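Local coordinates for tungstate ABC transporter, periplasmic tungstate-binding protein (Geobacter sulfurreducens, PDB 3LR1), which probably captures tungstate in the periplasm and hands it to an ABC transporter for uptake into the cell, at residues L49-V57 with F209-L220; F74-D85 with L195-N205. All coordinates share one frame; numbering follows the deposited sequence.

Contact 1 (49-57 with 209-220) and contact 2 (74-85 with 195-205) lie about 15 Å apart, centre to centre, in the lobe of the periplasmic binding protein that holds both chain ends. Along the chain the segments run 49-57, 74-85, 195-205 and 209-220, so the pairing of contact 2 falls within the span bridged by contact 1. Strand 197-204 joins them: on one side it pairs with strand 78-90, and on the other with strand 57-60, while the chain beyond it enters helix 214-224. Asp56 O and Val204 N, 2.9 Å apart, probably form a hydrogen bond between the contacts. Together the contacts fasten the late part of the chain, after its return from the second lobe, onto the early part of the first.

Contact 1 of 2, residues L49-V57 with F209-L220; sequences LGEAGDVDV and FPHVKYDLAMKL
Phe209 lays one face of its ring over Gly53, whose CA sits 3.7 Å from the ring centroid and close to the ring normal, a CH-pi contact. The glycine, at positive phi, closes a Schellman motif at the end of helix 43-51, and without a side chain it can lie close under the ring. The phenyl group gets there with CG anti to its carbonyl carbon (chi1 -64°), which also brings its rim to the helix end: Glu51 O meets CZ of Phe209 at the ring edge, 3.1 Å away.

Farther along, Asp56 reaches across to the start of helix 214-224. Its OD1 accepts a nearly straight hydrogen bond of 2.8 Å from the backbone N of Lys213, the N-cap residue, with the donor standing 57° out of the carboxylate plane. OD2 accepts a hydrogen bond from a water 2.6 Å away, which in turn is weakly hydrogen-bonded to Lys213 NZ, and it also accepts from the backbone N of Lys8. Bends at chi2 and chi4 of Lys213 leave its NZ 5.1 Å from Asp56 OD2, with the charged atoms not in contact; the water between them holds NZ only weakly. Val212 packs beside this bond, its CG2 3.7 Å from Val55 O.

At the helix flank, Val57 CG2 is pressed to 3.3 Å from Ala217 CB, tighter than usual van der Waals contact. The buried Asp56 carboxylate thus has both oxygens engaged, and the nearby lysine and helix N-terminus would probably stabilise its negative charge.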
loop_
_atom_site.group_PDB
_atom_site.type_symbol
_atom_site.label_atom_id
_atom_site.label_comp_id
_atom_site.label_asym_id
_atom_site.label_seq_id
_atom_site.Cartn_x
_atom_site.Cartn_y
_atom_site.Cartn_z
ATOM N N LEU A 49 -13.798 7.050 5.563
ATOM C CA LEU A 49 -14.237 6.437 6.802
ATOM C C LEU A 49 -13.707 7.198 8.014
ATOM O O LEU A 49 -14.447 7.460 8.953
ATOM C CB LEU A 49 -13.860 4.967 6.860
ATOM C CG LEU A 49 -14.675 4.008 5.973
ATOM C CD1 LEU A 49 -13.974 2.651 6.016
ATOM C CD2 LEU A 49 -16.146 3.984 6.457
ATOM N N GLY A 50 -12.470 7.653 7.943
ATOM C CA GLY A 50 -11.888 8.443 9.001
ATOM C C GLY A 50 -12.517 9.854 9.042
ATOM O O GLY A 50 -12.780 10.345 10.114
ATOM N N GLU A 51 -12.784 10.435 7.865
ATOM C CA GLU A 51 -13.487 11.759 7.717
ATOM C C GLU A 51 -14.861 11.725 8.327
ATOM O O GLU A 51 -15.334 12.735 8.774
ATOM C CB GLU A 51 -13.594 12.215 6.281
ATOM C CG GLU A 51 -12.271 12.711 5.662
ATOM C CD GLU A 51 -12.374 13.178 4.222
ATOM O OE1 GLU A 51 -13.504 13.142 3.650
ATOM O OE2 GLU A 51 -11.316 13.553 3.654
ATOM N N ALA A 52 -15.488 10.559 8.338
ATOM C CA ALA A 52 -16.821 10.365 8.929
ATOM C C ALA A 52 -16.783 9.958 10.408
ATOM O O ALA A 52 -17.810 9.896 11.057
ATOM C CB ALA A 52 -17.619 9.301 8.072
ATOM N N GLY A 53 -15.619 9.673 10.954
ATOM C CA GLY A 53 -15.495 9.208 12.348
ATOM C C GLY A 53 -15.885 7.753 12.557
ATOM O O GLY A 53 -16.179 7.365 13.694
ATOM N N ASP A 54 -15.955 6.969 11.482
ATOM C CA ASP A 54 -16.422 5.569 11.559
ATOM C C ASP A 54 -15.284 4.607 11.827
ATOM O O ASP A 54 -15.528 3.415 12.005
ATOM C CB ASP A 54 -17.202 5.144 10.274
ATOM C CG ASP A 54 -18.624 5.680 10.250
ATOM O OD1 ASP A 54 -19.397 5.265 11.154
ATOM O OD2 ASP A 54 -19.010 6.515 9.387
ATOM N N VAL A 55 -14.037 5.107 11.789
ATOM C CA VAL A 55 -12.900 4.377 12.313
ATOM C C VAL A 55 -12.098 5.247 13.264
ATOM O O VAL A 55 -12.283 6.470 13.320
ATOM C CB VAL A 55 -11.973 3.870 11.189
ATOM C CG1 VAL A 55 -12.733 2.811 10.321
ATOM C CG2 VAL A 55 -11.397 5.061 10.310
ATOM N N ASP A 56 -11.192 4.617 14.028
ATOM C CA ASP A 56 -10.372 5.339 15.034
ATOM C C ASP A 56 -8.919 5.646 14.553
ATOM O O ASP A 56 -8.253 6.553 15.053
ATOM C CB ASP A 56 -10.332 4.469 16.289
ATOM C CG ASP A 56 -11.707 4.016 16.746
ATOM O OD1 ASP A 56 -12.508 4.921 17.154
ATOM O OD2 ASP A 56 -11.962 2.768 16.743
ATOM N N VAL A 57 -8.447 4.830 13.604
ATOM C CA VAL A 57 -7.109 4.931 13.042
ATOM C C VAL A 57 -7.153 4.704 11.549
ATOM O O VAL A 57 -7.958 3.900 11.072
ATOM C CB VAL A 57 -6.217 3.859 13.693
ATOM C CG1 VAL A 57 -4.789 3.923 13.151
ATOM C CG2 VAL A 57 -6.124 4.063 15.119
ATOM N N PHE A 209 -14.426 14.192 16.388
ATOM C CA PHE A 209 -15.325 13.075 16.670
ATOM C C PHE A 209 -15.075 12.608 18.077
ATOM O O PHE A 209 -14.209 11.788 18.303
ATOM C CB PHE A 209 -15.170 11.960 15.630
ATOM C CG PHE A 209 -15.576 12.387 14.242
ATOM C CD1 PHE A 209 -16.904 12.557 13.923
ATOM C CD2 PHE A 209 -14.636 12.610 13.266
ATOM C CE1 PHE A 209 -17.280 12.959 12.652
ATOM C CE2 PHE A 209 -15.025 12.981 11.977
ATOM C CZ PHE A 209 -16.311 13.216 11.712
ATOM N N PRO A 210 -15.851 13.135 19.062
ATOM C CA PRO A 210 -15.440 12.802 20.441
ATOM C C PRO A 210 -15.589 11.303 20.882
ATOM O O PRO A 210 -15.030 10.912 21.916
ATOM C CB PRO A 210 -16.267 13.767 21.321
ATOM C CG PRO A 210 -17.353 14.283 20.440
ATOM C CD PRO A 210 -16.977 14.076 18.994
ATOM N N HIS A 211 -16.335 10.504 20.137
ATOM C CA HIS A 211 -16.518 9.090 20.480
ATOM C C HIS A 211 -15.447 8.166 19.898
ATOM O O HIS A 211 -15.436 6.982 20.162
ATOM C CB HIS A 211 -17.898 8.633 20.062
ATOM C CG HIS A 211 -18.978 9.507 20.612
ATOM N ND1 HIS A 211 -19.980 10.041 19.830
ATOM C CD2 HIS A 211 -19.133 10.035 21.850
ATOM C CE1 HIS A 211 -20.749 10.813 20.583
ATOM N NE2 HIS A 211 -20.240 10.848 21.805
ATOM N N VAL A 212 -14.526 8.702 19.114
ATOM C CA VAL A 212 -13.457 7.882 18.619
ATOM C C VAL A 212 -12.569 7.365 19.816
ATOM O O VAL A 212 -12.485 8.035 20.900
ATOM C CB VAL A 212 -12.716 8.762 17.662
ATOM C CG1 VAL A 212 -11.334 8.889 17.971
ATOM C CG2 VAL A 212 -13.250 8.558 16.183
ATOM N N LYS A 213 -11.959 6.208 19.636
ATOM C CA LYS A 213 -11.125 5.528 20.669
ATOM C C LYS A 213 -9.679 6.091 20.560
ATOM O O LYS A 213 -8.763 5.423 20.079
ATOM C CB LYS A 213 -11.108 4.001 20.419
ATOM C CG LYS A 213 -12.489 3.238 20.510
ATOM C CD LYS A 213 -12.629 2.520 21.840
ATOM C CE LYS A 213 -14.033 1.910 22.063
ATOM N NZ LYS A 213 -14.749 1.685 20.818
ATOM N N TYR A 214 -9.488 7.346 20.927
ATOM C CA TYR A 214 -8.219 8.048 20.621
ATOM C C TYR A 214 -7.050 7.540 21.458
ATOM O O TYR A 214 -5.925 7.393 20.987
ATOM C CB TYR A 214 -8.380 9.554 20.791
ATOM C CG TYR A 214 -7.106 10.328 20.714
ATOM C CD1 TYR A 214 -6.567 10.724 19.486
ATOM C CD2 TYR A 214 -6.412 10.670 21.878
ATOM C CE1 TYR A 214 -5.375 11.475 19.436
ATOM C CE2 TYR A 214 -5.235 11.427 21.825
ATOM C CZ TYR A 214 -4.737 11.825 20.601
ATOM O OH TYR A 214 -3.554 12.524 20.532
ATOM N N ASP A 215 -7.327 7.323 22.722
ATOM C CA ASP A 215 -6.285 6.913 23.641
ATOM C C ASP A 215 -5.780 5.526 23.189
ATOM O O ASP A 215 -4.558 5.276 23.125
ATOM C CB ASP A 215 -6.799 6.990 25.110
ATOM C CG ASP A 215 -7.164 8.468 25.571
ATOM O OD1 ASP A 215 -6.395 9.427 25.321
ATOM O OD2 ASP A 215 -8.213 8.694 26.220
ATOM N N LEU A 216 -6.708 4.651 22.779
ATOM C CA LEU A 216 -6.336 3.345 22.286
ATOM C C LEU A 216 -5.631 3.453 20.906
ATOM O O LEU A 216 -4.627 2.760 20.625
ATOM C CB LEU A 216 -7.571 2.488 22.172
ATOM C CG LEU A 216 -7.554 0.973 22.250
ATOM C CD1 LEU A 216 -6.555 0.433 23.370
ATOM C CD2 LEU A 216 -8.976 0.430 22.564
ATOM N N ALA A 217 -6.133 4.371 20.060
ATOM C CA ALA A 217 -5.434 4.665 18.774
ATOM C C ALA A 217 -3.985 5.076 19.014
ATOM O O ALA A 217 -3.070 4.615 18.325
ATOM C CB ALA A 217 -6.181 5.702 17.936
HETATM N N MSE A 218 -3.784 5.952 19.993
HETATM C CA MSE A 218 -2.451 6.447 20.276
HETATM C C MSE A 218 -1.535 5.302 20.797
HETATM O O MSE A 218 -0.334 5.231 20.444
HETATM C CB MSE A 218 -2.546 7.637 21.191
HETATM C CG MSE A 218 -3.046 8.925 20.496
HETATM SE SE MSE A 218 -2.039 9.441 18.882
HETATM C CE MSE A 218 -2.181 7.833 17.779
ATOM N N LYS A 219 -2.119 4.374 21.549
ATOM C CA LYS A 219 -1.338 3.209 21.971
ATOM C C LYS A 219 -0.921 2.361 20.824
ATOM O O LYS A 219 0.218 1.881 20.787
ATOM C CB LYS A 219 -2.057 2.416 22.996
ATOM C CG LYS A 219 -2.021 3.062 24.374
ATOM C CD LYS A 219 -3.086 2.429 25.268
ATOM C CE LYS A 219 -2.929 2.863 26.696
ATOM N NZ LYS A 219 -4.211 2.558 27.436
ATOM N N LEU A 220 -1.838 2.202 19.858
ATOM C CA LEU A 220 -1.529 1.463 18.664
ATOM C C LEU A 220 -0.392 2.101 17.892
ATOM O O LEU A 220 0.561 1.393 17.473
ATOM C CB LEU A 220 -2.749 1.228 17.791
ATOM C CG LEU A 220 -2.452 0.407 16.531
ATOM C CD1 LEU A 220 -2.036 -1.090 16.860
ATOM C CD2 LEU A 220 -3.661 0.424 15.560
HETATM O O HOH W 1 -13.960 1.464 17.671
#

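Contact 2 of 2, residues F74-D85 with L195-N205; sequences FGVNRKDVMYND and LFNPYGIMAVN
Tyr199 packs against the end of strand 78-83 through the rim of its ring: Tyr83 O lies in the ring plane, 3.3 Å from CE2 of Tyr199. With CG anti to the carbonyl carbon (chi1 -76°), the ring reaches Asn84, whose ND2 donates to Tyr199 OH at 3.2 Å, amide and ring planes only 7° apart. The Tyr83 ring meets that of Tyr199 obliquely. At Tyr199, a phenylalanine would lack the hydroxyl and would probably leave the Asn84 amide without this acceptor and the ring end without its polar tie to segment 74-85.

Farther out, Asp171 and Gly173 also bind the Asn84 amide, while His61 and Phe59 bring their rings to Tyr199, whose side chain is about 6 Å from a bound tungsten ion. Beneath the side chains, paired backbone bonds such as Val81 N to Tyr199 O (2.8 Å) hold the antiparallel strands in register, until a beta bulge between Val76 and Lys79 shifts it by one. Near the bulge, one face of the Arg78 guanidinium covers Gly200 CA, and its NH2 forms a salt bridge with Glu66.

The strand order 35-41, 6-12, 57-60, 197-204, 78-90, with 197-204 antiparallel to its neighbours, is that of a type II periplasmic binding protein, whose crossover strands link the two lobes.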
loop_
_atom_site.group_PDB
_atom_site.type_symbol
_atom_site.label_atom_id
_atom_site.label_comp_id
_atom_site.label_asym_id
_atom_site.label_seq_id
_atom_site.Cartn_x
_atom_site.Cartn_y
_atom_site.Cartn_z
ATOM N N PHE A 74 -8.641 16.084 10.361
ATOM C CA PHE A 74 -9.244 14.767 10.684
ATOM C C PHE A 74 -8.303 13.813 11.354
ATOM O O PHE A 74 -8.733 12.974 12.086
ATOM C CB PHE A 74 -9.771 14.084 9.438
ATOM C CG PHE A 74 -10.907 14.826 8.814
ATOM C CD1 PHE A 74 -12.106 15.012 9.521
ATOM C CD2 PHE A 74 -10.823 15.299 7.547
ATOM C CE1 PHE A 74 -13.164 15.716 8.944
ATOM C CE2 PHE A 74 -11.889 16.048 6.969
ATOM C CZ PHE A 74 -13.043 16.231 7.664
ATOM N N GLY A 75 -7.035 13.905 10.989
ATOM C CA GLY A 75 -6.030 13.021 11.472
ATOM C C GLY A 75 -5.006 13.771 12.318
ATOM O O GLY A 75 -4.541 14.905 11.999
ATOM N N VAL A 76 -4.574 13.114 13.358
ATOM C CA VAL A 76 -3.614 13.708 14.246
ATOM C C VAL A 76 -2.508 12.725 14.592
ATOM O O VAL A 76 -2.681 11.488 14.546
ATOM C CB VAL A 76 -4.303 14.279 15.494
ATOM C CG1 VAL A 76 -5.092 15.609 15.150
ATOM C CG2 VAL A 76 -5.176 13.224 16.114
ATOM N N ASN A 77 -1.329 13.291 14.864
ATOM C CA ASN A 77 -0.168 12.527 15.320
ATOM C C ASN A 77 0.287 11.428 14.337
ATOM O O ASN A 77 0.655 10.251 14.731
ATOM C CB ASN A 77 -0.448 11.991 16.733
ATOM C CG ASN A 77 -0.552 13.118 17.824
ATOM O OD1 ASN A 77 -1.365 13.027 18.741
ATOM N ND2 ASN A 77 0.221 14.159 17.693
ATOM N N ARG A 78 0.252 11.792 13.052
ATOM C CA ARG A 78 0.728 10.942 11.964
ATOM C C ARG A 78 2.165 10.497 12.195
ATOM O O ARG A 78 3.049 11.326 12.494
ATOM C CB ARG A 78 0.706 11.649 10.601
ATOM C CG ARG A 78 1.079 10.753 9.422
ATOM C CD ARG A 78 1.509 11.499 8.142
ATOM N NE ARG A 78 1.903 10.615 7.047
ATOM C CZ ARG A 78 3.066 9.948 6.962
ATOM N NH1 ARG A 78 4.008 10.040 7.908
ATOM N NH2 ARG A 78 3.302 9.174 5.914
ATOM N N LYS A 79 2.395 9.206 12.037
ATOM C CA LYS A 79 3.745 8.672 12.072
ATOM C C LYS A 79 4.033 7.826 10.854
ATOM O O LYS A 79 3.180 7.065 10.380
ATOM C CB LYS A 79 3.978 7.885 13.372
ATOM C CG LYS A 79 4.093 8.735 14.628
ATOM C CD LYS A 79 5.552 9.049 14.961
ATOM C CE LYS A 79 6.405 7.773 15.393
ATOM N NZ LYS A 79 7.936 7.785 15.058
ATOM N N ASP A 80 5.249 7.942 10.344
ATOM C CA ASP A 80 5.730 7.098 9.286
ATOM C C ASP A 80 5.934 5.720 9.835
ATOM O O ASP A 80 6.521 5.536 10.933
ATOM C CB ASP A 80 7.143 7.532 8.779
ATOM C CG ASP A 80 7.122 8.733 7.817
ATOM O OD1 ASP A 80 6.080 9.060 7.232
ATOM O OD2 ASP A 80 8.214 9.336 7.611
ATOM N N VAL A 81 5.541 4.754 9.027
ATOM C CA VAL A 81 5.747 3.362 9.265
ATOM C C VAL A 81 6.463 2.847 8.019
ATOM O O VAL A 81 5.868 2.680 6.933
ATOM C CB VAL A 81 4.430 2.611 9.466
ATOM C CG1 VAL A 81 4.705 1.112 9.554
ATOM C CG2 VAL A 81 3.714 3.137 10.664
HETATM N N MSE A 82 7.774 2.643 8.179
HETATM C CA MSE A 82 8.605 2.307 7.052
HETATM C C MSE A 82 8.379 0.862 6.811
HETATM O O MSE A 82 8.730 0.015 7.632
HETATM C CB MSE A 82 10.080 2.602 7.340
HETATM C CG MSE A 82 10.345 4.145 7.519
HETATM SE SE MSE A 82 10.069 5.201 5.841
HETATM C CE MSE A 82 8.858 6.273 6.716
ATOM N N TYR A 83 7.810 0.557 5.655
ATOM C CA TYR A 83 7.541 -0.835 5.331
ATOM C C TYR A 83 7.378 -0.988 3.860
ATOM O O TYR A 83 6.887 -0.083 3.193
ATOM C CB TYR A 83 6.259 -1.309 6.037
ATOM C CG TYR A 83 5.735 -2.599 5.504
ATOM C CD1 TYR A 83 6.502 -3.732 5.556
ATOM C CD2 TYR A 83 4.467 -2.682 4.968
ATOM C CE1 TYR A 83 6.040 -4.967 5.037
ATOM C CE2 TYR A 83 3.967 -3.904 4.452
ATOM C CZ TYR A 83 4.784 -5.038 4.479
ATOM O OH TYR A 83 4.391 -6.266 3.977
ATOM N N ASN A 84 7.777 -2.141 3.349
ATOM C CA ASN A 84 7.494 -2.546 2.014
ATOM C C ASN A 84 8.331 -1.827 0.955
ATOM O O ASN A 84 9.019 -0.776 1.262
ATOM C CB ASN A 84 6.008 -2.314 1.739
ATOM C CG ASN A 84 5.366 -3.405 0.868
ATOM O OD1 ASN A 84 6.037 -4.181 0.183
ATOM N ND2 ASN A 84 4.050 -3.393 0.832
ATOM N N ASP A 85 8.295 -2.364 -0.272
ATOM C CA ASP A 85 9.009 -1.707 -1.351
ATOM C C ASP A 85 8.398 -2.032 -2.721
ATOM O O ASP A 85 7.585 -2.925 -2.817
ATOM C CB ASP A 85 10.482 -2.049 -1.328
ATOM C CG ASP A 85 10.761 -3.497 -1.571
ATOM O OD1 ASP A 85 11.547 -3.826 -2.480
ATOM O OD2 ASP A 85 10.193 -4.336 -0.897
ATOM N N LEU A 195 14.903 0.195 -0.316
ATOM C CA LEU A 195 14.502 1.231 0.656
ATOM C C LEU A 195 13.068 0.882 1.031
ATOM O O LEU A 195 12.561 -0.097 0.471
ATOM C CB LEU A 195 14.672 2.659 0.069
ATOM C CG LEU A 195 14.139 3.072 -1.337
ATOM C CD1 LEU A 195 12.829 3.975 -1.303
ATOM C CD2 LEU A 195 15.241 3.775 -2.168
ATOM N N PHE A 196 12.420 1.591 1.980
ATOM C CA PHE A 196 10.969 1.344 2.302
ATOM C C PHE A 196 9.984 2.559 2.168
ATOM O O PHE A 196 10.354 3.733 2.031
ATOM C CB PHE A 196 10.785 0.543 3.639
ATOM C CG PHE A 196 11.666 -0.706 3.717
ATOM C CD1 PHE A 196 12.747 -0.768 4.585
ATOM C CD2 PHE A 196 11.464 -1.766 2.830
ATOM C CE1 PHE A 196 13.585 -1.901 4.591
ATOM C CE2 PHE A 196 12.266 -2.879 2.814
ATOM C CZ PHE A 196 13.338 -2.964 3.685
ATOM N N ASN A 197 8.706 2.217 2.119
ATOM C CA ASN A 197 7.655 3.148 1.771
ATOM C C ASN A 197 7.125 3.707 3.033
ATOM O O ASN A 197 6.952 2.981 4.036
ATOM C CB ASN A 197 6.536 2.482 0.952
ATOM C CG ASN A 197 7.046 1.984 -0.441
ATOM O OD1 ASN A 197 8.087 2.465 -0.938
ATOM N ND2 ASN A 197 6.345 0.982 -1.039
ATOM N N PRO A 198 6.844 4.990 2.998
ATOM C CA PRO A 198 6.400 5.622 4.187
ATOM C C PRO A 198 4.942 5.470 4.362
ATOM O O PRO A 198 4.168 6.398 3.980
ATOM C CB PRO A 198 6.704 7.108 3.902
ATOM C CG PRO A 198 6.424 7.209 2.352
ATOM C CD PRO A 198 7.126 5.946 1.898
ATOM N N TYR A 199 4.499 4.356 4.929
ATOM C CA TYR A 199 3.100 4.295 5.225
ATOM C C TYR A 199 2.912 5.347 6.233
ATOM O O TYR A 199 3.835 5.615 6.991
ATOM C CB TYR A 199 2.636 2.955 5.799
ATOM C CG TYR A 199 2.532 1.909 4.739
ATOM C CD1 TYR A 199 1.293 1.409 4.321
ATOM C CD2 TYR A 199 3.665 1.432 4.130
ATOM C CE1 TYR A 199 1.219 0.452 3.328
ATOM C CE2 TYR A 199 3.600 0.480 3.152
ATOM C CZ TYR A 199 2.374 -0.014 2.762
ATOM O OH TYR A 199 2.313 -0.944 1.793
ATOM N N GLY A 200 1.727 5.926 6.270
ATOM C CA GLY A 200 1.306 6.747 7.392
ATOM C C GLY A 200 0.212 6.107 8.258
ATOM O O GLY A 200 -0.736 5.528 7.750
ATOM N N ILE A 201 0.394 6.178 9.568
ATOM C CA ILE A 201 -0.567 5.727 10.547
ATOM C C ILE A 201 -0.983 6.975 11.336
ATOM O O ILE A 201 -0.122 7.760 11.736
ATOM C CB ILE A 201 -0.035 4.543 11.433
ATOM C CG1 ILE A 201 -1.219 3.914 12.175
ATOM C CG2 ILE A 201 1.121 4.973 12.395
ATOM C CD1 ILE A 201 -0.906 2.535 12.829
HETATM N N MSE A 202 -2.297 7.183 11.493
HETATM C CA MSE A 202 -2.846 8.459 12.021
HETATM C C MSE A 202 -4.052 8.132 12.868
HETATM O O MSE A 202 -4.788 7.199 12.553
HETATM C CB MSE A 202 -3.294 9.394 10.890
HETATM C CG MSE A 202 -2.277 9.698 9.886
HETATM SE SE MSE A 202 -3.047 10.553 8.343
HETATM C CE MSE A 202 -4.015 9.217 7.340
ATOM N N ALA A 203 -4.234 8.889 13.937
ATOM C CA ALA A 203 -5.391 8.803 14.805
ATOM C C ALA A 203 -6.434 9.796 14.302
ATOM O O ALA A 203 -6.088 10.948 13.904
ATOM C CB ALA A 203 -4.989 9.074 16.256
ATOM N N VAL A 204 -7.701 9.347 14.298
ATOM C CA VAL A 204 -8.852 10.167 13.960
ATOM C C VAL A 204 -9.038 11.146 15.131
ATOM O O VAL A 204 -8.981 10.751 16.323
ATOM C CB VAL A 204 -10.106 9.335 13.733
ATOM C CG1 VAL A 204 -11.326 10.240 13.529
ATOM C CG2 VAL A 204 -9.902 8.451 12.483
ATOM N N ASN A 205 -9.211 12.410 14.797
ATOM C CA ASN A 205 -9.177 13.504 15.796
ATOM C C ASN A 205 -10.418 13.538 16.686
ATOM O O ASN A 205 -11.504 13.808 16.214
ATOM C CB ASN A 205 -9.014 14.818 15.054
ATOM C CG ASN A 205 -8.791 15.968 15.951
ATOM O OD1 ASN A 205 -8.823 15.829 17.168
ATOM N ND2 ASN A 205 -8.606 17.135 15.368
#